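Local structure of multi-copper Oxidase CueO (Ochrobactrum, 6EVG) at residues A[474-479]-A[502-507]. The protein is a laccase-like multicopper oxidase that oxidises lignin model compounds and lignosulfonate, probably by passing substrate electrons through its copper centres to dioxygen. Sequence-based numbering, arbitrary orientation.
Sequences VHFDRE and AQFVTV
Between the two sheets of a cupredoxin-type beta-sandwich, Phe476 and Phe504 meet as a T-shaped (edge-to-face) pair. Phe476 offers its edge, CD1 and CE1, to one face of Phe504, off centre toward the rim at CE1 and CZ; CD1 of Phe476 lies 3.7 Å from CE1 of Phe504. The planes stand at 81° and the centroids 5.3 Å apart. With CG between its own backbone N and carbonyl carbon (chi1 77°), Phe504 holds its ring on the side facing 474-479, one face to the Phe476 edge, while Val474 CG1 lies over one face of the Phe476 ring.

The pair illustrates how one sheet packs against the other at a point where the chain crosses between them. Strand 469-475 belongs to one sheet and strand 501-506, near the C-terminus, to the opposing one; Phe476 is the centre of an inverse gamma turn, and the chain after it runs on to strand 486-490, neighbour of 501-506. Ala417 and Trp425 also touch Phe476, adding contacts from both sheets.

Farther along, this chain passes Thr506. The methyl CG2 of Thr506 lies 3.5 Å from the carbonyl O of Arg478, whereas OG1 faces Glu479, 3.5 Å from its CA. That hydroxyl is hydrogen-bonded to the backbone N of Ala480, fastening the crossing chain to the strand end. A water 2.7 Å from OG1 of Thr506 also donates to OE2 of Glu479 at 2.8 Å, linking the extended carboxylate arm to the hydroxyl. The Arg478 side chain ends on the far side from Thr506, where NH2 makes a 2.9 Å salt bridge to the syn lone pair of Asp477 OD1, nearly within the guanidinium plane, and also bonds Ser442 OG.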
loop_
_atom_site.group_PDB
_atom_site.type_symbol
_atom_site.label_atom_id
_atom_site.label_comp_id
_atom_site.label_asym_id
_atom_site.label_seq_id
_atom_site.Cartn_x
_atom_site.Cartn_y
_atom_site.Cartn_z
ATOM N N VAL A 474 -1.773 0.124 -18.909
ATOM C CA VAL A 474 -2.846 0.606 -17.999
ATOM C C VAL A 474 -4.206 0.371 -18.618
ATOM O O VAL A 474 -4.412 0.659 -19.822
ATOM C CB VAL A 474 -2.652 2.104 -17.729
ATOM C CG1 VAL A 474 -3.637 2.580 -16.670
ATOM C CG2 VAL A 474 -1.237 2.467 -17.342
ATOM N N HIS A 475 -5.143 -0.108 -17.803
ATOM C CA HIS A 475 -6.513 -0.312 -18.177
ATOM C C HIS A 475 -7.401 0.651 -17.378
ATOM O O HIS A 475 -7.435 0.570 -16.148
ATOM C CB HIS A 475 -6.939 -1.758 -17.947
ATOM C CG HIS A 475 -8.256 -2.111 -18.539
ATOM N ND1 HIS A 475 -9.065 -3.053 -17.996
ATOM C CD2 HIS A 475 -8.890 -1.654 -19.646
ATOM C CE1 HIS A 475 -10.145 -3.190 -18.741
ATOM N NE2 HIS A 475 -10.048 -2.365 -19.776
ATOM N N PHE A 476 -8.102 1.546 -18.071
ATOM C CA PHE A 476 -8.896 2.617 -17.441
ATOM C C PHE A 476 -10.324 2.158 -17.268
ATOM O O PHE A 476 -11.245 2.628 -17.949
ATOM C CB PHE A 476 -8.800 3.885 -18.264
ATOM C CG PHE A 476 -7.446 4.491 -18.211
ATOM C CD1 PHE A 476 -7.076 5.310 -17.149
ATOM C CD2 PHE A 476 -6.500 4.212 -19.197
ATOM C CE1 PHE A 476 -5.828 5.849 -17.104
ATOM C CE2 PHE A 476 -5.263 4.768 -19.111
ATOM C CZ PHE A 476 -4.893 5.566 -18.079
ATOM N N ASP A 477 -10.539 1.193 -16.367
ATOM C CA ASP A 477 -11.838 0.530 -16.292
ATOM C C ASP A 477 -12.865 1.189 -15.387
ATOM O O ASP A 477 -14.017 0.746 -15.341
ATOM C CB ASP A 477 -11.687 -0.947 -15.902
ATOM C CG ASP A 477 -11.018 -1.112 -14.528
ATOM O OD1 ASP A 477 -9.876 -0.629 -14.188
ATOM O OD2 ASP A 477 -11.672 -1.738 -13.672
ATOM N N ARG A 478 -12.502 2.247 -14.666
ATOM C CA ARG A 478 -13.426 2.923 -13.753
ATOM C C ARG A 478 -13.624 4.399 -14.149
ATOM O O ARG A 478 -12.700 5.058 -14.611
ATOM C CB ARG A 478 -12.911 2.829 -12.332
ATOM C CG ARG A 478 -13.166 1.437 -11.744
ATOM C CD ARG A 478 -12.145 1.165 -10.712
ATOM N NE ARG A 478 -10.995 0.518 -11.274
ATOM C CZ ARG A 478 -9.836 0.175 -10.669
ATOM N NH1 ARG A 478 -9.459 0.494 -9.453
ATOM N NH2 ARG A 478 -9.012 -0.503 -11.429
ATOM N N GLU A 479 -14.837 4.876 -13.945
ATOM C CA GLU A 479 -15.188 6.237 -14.377
ATOM C C GLU A 479 -14.760 7.294 -13.392
ATOM O O GLU A 479 -14.994 7.172 -12.165
ATOM C CB GLU A 479 -16.678 6.349 -14.583
ATOM C CG GLU A 479 -17.107 7.720 -15.111
ATOM C CD GLU A 479 -18.486 7.660 -15.691
ATOM O OE1 GLU A 479 -19.507 7.618 -14.956
ATOM O OE2 GLU A 479 -18.591 7.646 -16.931
ATOM N N ALA A 502 -0.692 14.127 -10.092
ATOM C CA ALA A 502 -1.442 14.594 -11.262
ATOM C C ALA A 502 -2.812 13.942 -11.239
ATOM O O ALA A 502 -3.097 13.043 -10.445
ATOM C CB ALA A 502 -0.666 14.213 -12.533
ATOM N N GLN A 503 -3.700 14.430 -12.107
ATOM C CA GLN A 503 -5.107 14.051 -12.105
ATOM C C GLN A 503 -5.596 13.639 -13.480
ATOM O O GLN A 503 -5.133 14.196 -14.511
ATOM C CB GLN A 503 -5.991 15.357 -11.712
ATOM C CG GLN A 503 -5.594 15.926 -10.439
ATOM C CD GLN A 503 -6.619 16.837 -9.892
ATOM O OE1 GLN A 503 -7.075 16.564 -8.794
ATOM N NE2 GLN A 503 -6.868 18.003 -10.554
ATOM N N PHE A 504 -6.524 12.691 -13.530
ATOM C CA PHE A 504 -7.150 12.267 -14.772
ATOM C C PHE A 504 -8.641 12.187 -14.659
ATOM O O PHE A 504 -9.206 11.963 -13.566
ATOM C CB PHE A 504 -6.554 10.995 -15.376
ATOM C CG PHE A 504 -6.954 9.670 -14.706
ATOM C CD1 PHE A 504 -8.036 8.949 -15.192
ATOM C CD2 PHE A 504 -6.197 9.096 -13.709
ATOM C CE1 PHE A 504 -8.362 7.699 -14.660
ATOM C CE2 PHE A 504 -6.487 7.861 -13.228
ATOM C CZ PHE A 504 -7.572 7.152 -13.674
ATOM N N VAL A 505 -9.294 12.351 -15.799
ATOM C CA VAL A 505 -10.693 12.055 -15.961
ATOM C C VAL A 505 -10.848 11.026 -17.094
ATOM O O VAL A 505 -9.920 10.879 -17.920
ATOM C CB VAL A 505 -11.554 13.295 -16.260
ATOM C CG1 VAL A 505 -11.504 14.240 -15.104
ATOM C CG2 VAL A 505 -11.201 13.974 -17.563
ATOM N N THR A 506 -11.988 10.361 -17.125
ATOM C CA THR A 506 -12.326 9.475 -18.262
ATOM C C THR A 506 -13.235 10.199 -19.190
ATOM O O THR A 506 -14.082 10.987 -18.764
ATOM C CB THR A 506 -12.837 8.110 -17.783
ATOM O OG1 THR A 506 -13.959 8.253 -16.906
ATOM C CG2 THR A 506 -11.742 7.350 -17.055
ATOM N N VAL A 507 -13.096 9.912 -20.493
ATOM C CA VAL A 507 -13.883 10.503 -21.565
ATOM C C VAL A 507 -14.415 9.385 -22.441
ATOM O O VAL A 507 -14.090 8.233 -22.438
ATOM C CB VAL A 507 -13.055 11.588 -22.324
ATOM C CG1 VAL A 507 -12.584 12.729 -21.405
ATOM C CG2 VAL A 507 -11.819 11.000 -23.004
HETATM O O HOH W 1 -16.299 8.523 -18.274
#